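PDB 6X9L: aldehyde dehydrogenase family protein from Pseudomonas syringae pv. tomato, which oxidises long-chain aliphatic aldehydes such as octanal with NAD+ as the electron acceptor, as a member of the aldehyde dehydrogenase family. Local coordinates for residues 264-269 with 422-427; 270-275 with 301-306. The protein carries 1 engineered substitution. All coordinates share one frame; numbering follows the deposited sequence.

Interaction 1. Residues 264-269 with 422-427; sequences NILLPD and HVQGQD
Leu266 lies alongside the aliphatic part of Gln424, its CD1 3.5 Å from Gln424 CG, both side chains pointing the same way from neighbouring parallel strands. Strands 263-266 and 422-424 belong to the mixed seven-stranded sheet of this aldehyde dehydrogenase, which probably corresponds to the family's catalytic domain, and their short axes diverge by only 12°. The backbone pairing is that of a regular parallel sheet: Ile265 N donates to His422 O, Ile265 O accepts from Gln424 N, and Leu267 N donates to Gln424 O.

On the face shared with Leu266, the Gln424 chain bends at chi2 and sends NE2 to Asn264 OD1, 3.0 Å away. The bond is nearly straight at 164°, although the two amide planes stand almost perpendicular. Asn264 ND2, at the other end of its amide, is bonded to Tyr447 OH. The opposite face carries Val423, whose CG1 meets Leu267 CD1 at 3.7 Å, with helix 428-435 covering both.

Past the strands, Asp269 takes over. Its CG sits between backbone N and carbonyl carbon (chi1 69°), which turns the carboxylate toward the start of that helix. Gln426 N reaches OD1 of Asp269 from above the carboxylate plane at 3.1 Å, and Asp427 N, at the N-cap, meets Asp269 OD2 at 2.7 Å, on the syn side but tilted out of the carboxylate plane.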
loop_
_atom_site.group_PDB
_atom_site.type_symbol
_atom_site.label_atom_id
_atom_site.label_comp_id
_atom_site.label_asym_id
_atom_site.label_seq_id
_atom_site.Cartn_x
_atom_site.Cartn_y
_atom_site.Cartn_z
ATOM N N ASN A 264 20.283 -2.096 -18.461
ATOM C CA ASN A 264 20.394 -3.161 -19.453
ATOM C C ASN A 264 21.817 -3.709 -19.333
ATOM O O ASN A 264 22.776 -3.068 -19.788
ATOM C CB ASN A 264 20.089 -2.639 -20.854
ATOM C CG ASN A 264 19.983 -3.742 -21.887
ATOM O OD1 ASN A 264 19.967 -4.928 -21.549
ATOM N ND2 ASN A 264 19.903 -3.358 -23.154
ATOM N N ILE A 265 21.951 -4.873 -18.689
ATOM C CA ILE A 265 23.237 -5.546 -18.535
ATOM C C ILE A 265 23.432 -6.500 -19.706
ATOM O O ILE A 265 22.638 -7.425 -19.901
ATOM C CB ILE A 265 23.327 -6.324 -17.212
ATOM C CG1 ILE A 265 23.294 -5.412 -15.979
ATOM C CG2 ILE A 265 24.601 -7.167 -17.199
ATOM C CD1 ILE A 265 23.384 -6.194 -14.665
ATOM N N LEU A 266 24.497 -6.287 -20.473
ATOM C CA LEU A 266 24.978 -7.270 -21.429
ATOM C C LEU A 266 26.061 -8.096 -20.731
ATOM O O LEU A 266 27.146 -7.587 -20.423
ATOM C CB LEU A 266 25.495 -6.590 -22.701
ATOM C CG LEU A 266 24.375 -6.087 -23.628
ATOM C CD1 LEU A 266 23.324 -5.217 -22.872
ATOM C CD2 LEU A 266 24.935 -5.337 -24.829
ATOM N N LEU A 267 25.736 -9.356 -20.450
ATOM C CA LEU A 267 26.685 -10.302 -19.893
ATOM C C LEU A 267 27.745 -10.661 -20.937
ATOM O O LEU A 267 27.502 -10.560 -22.144
ATOM C CB LEU A 267 25.940 -11.555 -19.432
ATOM C CG LEU A 267 24.944 -11.321 -18.289
ATOM C CD1 LEU A 267 24.073 -12.516 -18.093
ATOM C CD2 LEU A 267 25.663 -10.989 -16.985
ATOM N N PRO A 268 28.937 -11.074 -20.494
ATOM C CA PRO A 268 30.057 -11.247 -21.439
ATOM C C PRO A 268 29.797 -12.247 -22.558
ATOM O O PRO A 268 30.421 -12.140 -23.626
ATOM C CB PRO A 268 31.202 -11.721 -20.537
ATOM C CG PRO A 268 30.847 -11.252 -19.184
ATOM C CD PRO A 268 29.357 -11.245 -19.093
ATOM N N ASP A 269 28.920 -13.212 -22.322
ATOM C CA ASP A 269 28.654 -14.263 -23.327
ATOM C C ASP A 269 27.552 -13.854 -24.292
ATOM O O ASP A 269 27.109 -14.697 -25.031
ATOM C CB ASP A 269 28.313 -15.577 -22.632
ATOM C CG ASP A 269 26.979 -15.565 -21.922
ATOM O OD1 ASP A 269 26.442 -14.496 -21.743
ATOM O OD2 ASP A 269 26.500 -16.626 -21.578
ATOM N N HIS A 422 16.865 -5.064 -17.762
ATOM C CA HIS A 422 17.105 -5.947 -18.898
ATOM C C HIS A 422 18.399 -6.740 -18.731
ATOM O O HIS A 422 19.401 -6.220 -18.233
ATOM C CB HIS A 422 17.163 -5.143 -20.187
ATOM C CG HIS A 422 15.821 -4.715 -20.681
ATOM N ND1 HIS A 422 15.208 -5.300 -21.769
ATOM C CD2 HIS A 422 14.968 -3.765 -20.231
ATOM C CE1 HIS A 422 14.033 -4.727 -21.964
ATOM N NE2 HIS A 422 13.865 -3.794 -21.046
ATOM N N VAL A 423 18.394 -7.998 -19.167
ATOM C CA VAL A 423 19.596 -8.818 -19.150
ATOM C C VAL A 423 19.763 -9.458 -20.521
ATOM O O VAL A 423 18.799 -9.995 -21.086
ATOM C CB VAL A 423 19.552 -9.888 -18.048
ATOM C CG1 VAL A 423 20.835 -10.713 -18.051
ATOM C CG2 VAL A 423 19.383 -9.227 -16.693
ATOM N N GLN A 424 20.977 -9.348 -21.074
ATOM C CA GLN A 424 21.383 -9.996 -22.315
ATOM C C GLN A 424 22.443 -11.034 -21.978
ATOM O O GLN A 424 23.437 -10.720 -21.312
ATOM C CB GLN A 424 21.938 -8.990 -23.321
ATOM C CG GLN A 424 21.064 -7.784 -23.549
ATOM C CD GLN A 424 19.594 -8.129 -23.580
ATOM O OE1 GLN A 424 19.199 -9.215 -24.033
ATOM N NE2 GLN A 424 18.764 -7.209 -23.071
ATOM N N GLY A 425 22.229 -12.259 -22.425
ATOM C CA GLY A 425 23.152 -13.324 -22.115
ATOM C C GLY A 425 22.852 -14.567 -22.923
ATOM O O GLY A 425 21.689 -14.838 -23.242
ATOM N N GLN A 426 23.899 -15.324 -23.269
ATOM C CA GLN A 426 23.700 -16.579 -23.978
ATOM C C GLN A 426 23.358 -17.710 -23.008
ATOM O O GLN A 426 22.409 -18.464 -23.238
ATOM C CB GLN A 426 24.939 -16.919 -24.814
ATOM C CG GLN A 426 24.607 -17.400 -26.230
ATOM C CD GLN A 426 25.226 -16.531 -27.327
ATOM O OE1 GLN A 426 26.350 -16.039 -27.194
ATOM N NE2 GLN A 426 24.487 -16.342 -28.416
ATOM N N ASP A 427 24.116 -17.851 -21.923
ATOM C CA ASP A 427 23.784 -18.851 -20.911
ATOM C C ASP A 427 22.538 -18.405 -20.150
ATOM O O ASP A 427 22.590 -17.440 -19.379
ATOM C CB ASP A 427 24.954 -19.065 -19.957
ATOM C CG ASP A 427 24.598 -19.992 -18.809
ATOM O OD1 ASP A 427 23.468 -20.519 -18.811
ATOM O OD2 ASP A 427 25.431 -20.203 -17.902
#

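Interaction 2. Residues 270-275 with 301-306; sequences ADFANA and RNRLAE
Phe272 puts the CD1 side of its ring under the guanidinium of Arg303, with Phe272 CD1 3.4 Å from Arg303 NH2. The two flat groups are not stacked in parallel: their planes are 47° apart, and Phe272 CG lies over the centre of one guanidinium face, 4.0 Å above it. Seen from the phenyl, Arg303 CB lies over one ring face, displaced toward the rim, while the guanidinium passes beyond the rim.

Two bends in the arginine place it there. Arg303 leaves its backbone with CG anti to the carbonyl carbon, then turns at chi2 (-71°) and again at chi3, carrying NE, CZ and NH2 past the CD1-CE1 rim of the ring. Phe272 likewise has CG anti to its carbonyl carbon (chi1 -83°), which carries the ring from the first turn of its helix toward segment 301-306.

Strand 263-266, helix 272-284 and the parallel neighbouring strand 296-300 form a beta-alpha-beta crossover, and Phe272 stands at the start of the crossover helix. Segment 301-306 continues from the second strand into helix 304-316, which brings Arg303 beside that start. Val299 and Pro300 of strand 296-300 also pack against Phe272.

Glu306 adds a looser touch: its extended chain brings OE1 to 3.9 Å from Phe272 CB. A water accepts from Arg303 NH2 at 2.9 Å and, more weakly, from Phe272 N at 3.3 Å.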
loop_
_atom_site.group_PDB
_atom_site.type_symbol
_atom_site.label_atom_id
_atom_site.label_comp_id
_atom_site.label_asym_id
_atom_site.label_seq_id
_atom_site.Cartn_x
_atom_site.Cartn_y
_atom_site.Cartn_z
ATOM N N ALA A 270 27.155 -12.594 -24.300
ATOM C CA ALA A 270 26.065 -12.151 -25.196
ATOM C C ALA A 270 26.578 -11.876 -26.601
ATOM O O ALA A 270 27.722 -11.572 -26.731
ATOM C CB ALA A 270 25.395 -10.937 -24.630
ATOM N N ASP A 271 25.716 -11.980 -27.603
ATOM C CA ASP A 271 26.117 -11.670 -28.992
ATOM C C ASP A 271 25.983 -10.157 -29.133
ATOM O O ASP A 271 24.976 -9.704 -29.601
ATOM C CB ASP A 271 25.220 -12.431 -29.958
ATOM C CG ASP A 271 25.482 -12.145 -31.419
ATOM O OD1 ASP A 271 26.464 -11.497 -31.717
ATOM O OD2 ASP A 271 24.683 -12.589 -32.235
ATOM N N PHE A 272 27.069 -9.443 -28.892
ATOM C CA PHE A 272 27.062 -7.971 -28.814
ATOM C C PHE A 272 26.547 -7.352 -30.103
ATOM O O PHE A 272 25.738 -6.465 -30.031
ATOM C CB PHE A 272 28.435 -7.476 -28.374
ATOM C CG PHE A 272 28.624 -7.512 -26.882
ATOM C CD1 PHE A 272 29.006 -8.670 -26.245
ATOM C CD2 PHE A 272 28.372 -6.394 -26.111
ATOM C CE1 PHE A 272 29.156 -8.703 -24.876
ATOM C CE2 PHE A 272 28.534 -6.428 -24.744
ATOM C CZ PHE A 272 28.925 -7.584 -24.131
ATOM N N ALA A 273 26.921 -7.879 -31.251
ATOM C CA ALA A 273 26.434 -7.293 -32.512
ATOM C C ALA A 273 24.912 -7.385 -32.583
ATOM O O ALA A 273 24.320 -6.467 -33.079
ATOM C CB ALA A 273 27.056 -8.026 -33.656
ATOM N N ASN A 274 24.318 -8.485 -32.147
ATOM C CA ASN A 274 22.850 -8.615 -32.229
ATOM C C ASN A 274 22.149 -8.092 -30.980
ATOM O O ASN A 274 20.947 -8.000 -31.033
ATOM C CB ASN A 274 22.418 -10.054 -32.460
ATOM C CG ASN A 274 22.710 -10.498 -33.869
ATOM O OD1 ASN A 274 22.568 -11.663 -34.198
ATOM N ND2 ASN A 274 23.115 -9.568 -34.707
ATOM N N ALA A 275 22.862 -7.789 -29.902
ATOM C CA ALA A 275 22.141 -7.351 -28.688
ATOM C C ALA A 275 22.215 -5.843 -28.467
ATOM O O ALA A 275 21.339 -5.331 -27.827
ATOM C CB ALA A 275 22.617 -8.117 -27.485
ATOM N N ARG A 301 33.999 -3.763 -19.924
ATOM C CA ARG A 301 34.861 -2.652 -20.321
ATOM C C ARG A 301 35.579 -2.964 -21.623
ATOM O O ARG A 301 35.614 -2.144 -22.548
ATOM C CB ARG A 301 35.872 -2.335 -19.219
ATOM C CG ARG A 301 36.735 -1.101 -19.483
ATOM C CD ARG A 301 37.409 -0.603 -18.196
ATOM N NE ARG A 301 36.630 0.450 -17.528
ATOM C CZ ARG A 301 35.912 0.285 -16.416
ATOM N NH1 ARG A 301 35.867 -0.900 -15.827
ATOM N NH2 ARG A 301 35.235 1.303 -15.888
ATOM N N ASN A 302 36.161 -4.155 -21.714
ATOM C CA ASN A 302 36.887 -4.548 -22.913
ATOM C C ASN A 302 35.967 -4.662 -24.123
ATOM O O ASN A 302 36.417 -5.023 -25.216
ATOM C CB ASN A 302 37.597 -5.875 -22.682
ATOM C CG ASN A 302 36.633 -7.015 -22.485
ATOM O OD1 ASN A 302 35.482 -6.820 -22.077
ATOM N ND2 ASN A 302 37.091 -8.226 -22.777
ATOM N N ARG A 303 34.679 -4.393 -23.948
ATOM C CA ARG A 303 33.744 -4.423 -25.064
ATOM C C ARG A 303 33.128 -3.058 -25.346
ATOM O O ARG A 303 32.344 -2.929 -26.289
ATOM C CB ARG A 303 32.639 -5.463 -24.808
ATOM C CG ARG A 303 33.143 -6.911 -24.737
ATOM C CD ARG A 303 33.577 -7.443 -26.117
ATOM N NE ARG A 303 32.774 -8.590 -26.542
ATOM C CZ ARG A 303 32.362 -8.782 -27.788
ATOM N NH1 ARG A 303 32.670 -7.899 -28.724
ATOM N NH2 ARG A 303 31.635 -9.845 -28.104
ATOM N N LEU A 304 33.498 -2.028 -24.582
ATOM C CA LEU A 304 32.819 -0.737 -24.679
ATOM C C LEU A 304 32.962 -0.121 -26.072
ATOM O O LEU A 304 31.978 0.347 -26.655
ATOM C CB LEU A 304 33.350 0.211 -23.601
ATOM C CG LEU A 304 32.679 1.572 -23.370
ATOM C CD1 LEU A 304 31.240 1.445 -22.869
ATOM C CD2 LEU A 304 33.512 2.402 -22.397
ATOM N N ALA A 305 34.181 -0.095 -26.619
ATOM C CA ALA A 305 34.369 0.543 -27.923
ATOM C C ALA A 305 33.530 -0.125 -29.006
ATOM O O ALA A 305 33.043 0.549 -29.920
ATOM C CB ALA A 305 35.848 0.540 -28.320
ATOM N N GLU A 306 33.342 -1.441 -28.919
ATOM C CA GLU A 306 32.487 -2.115 -29.887
ATOM C C GLU A 306 31.024 -1.704 -29.722
ATOM O O GLU A 306 30.335 -1.425 -30.712
ATOM C CB GLU A 306 32.639 -3.628 -29.762
ATOM C CG GLU A 306 31.977 -4.380 -30.897
ATOM C CD GLU A 306 32.100 -5.888 -30.775
ATOM O OE1 GLU A 306 31.115 -6.572 -31.129
ATOM O OE2 GLU A 306 33.169 -6.392 -30.341
HETATM O O HOH W 1 29.896 -10.178 -30.350
#

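Overall arrangement
Interaction 1 joins strands 263-266 and 422-424 inside the seven-stranded sheet; interaction 2, with its centre 10 Å away, joins the starts of two helices next to that sheet. Segment 264-269 runs directly into 270-275, and both segments of interaction 2 lie between residues 269 and 422, nested within the loop that interaction 1 closes. The two contacts touch: Phe272 CE2 packs 3.7 Å from Leu266 CB, and the methyl of Ala270 lies near Gln424 O. The pair ties strand 263-266 both to its neighbour 422-424 and to the helix that follows it, in the probable catalytic domain; the side chain of His422 is about 8 Å from the bound octanal.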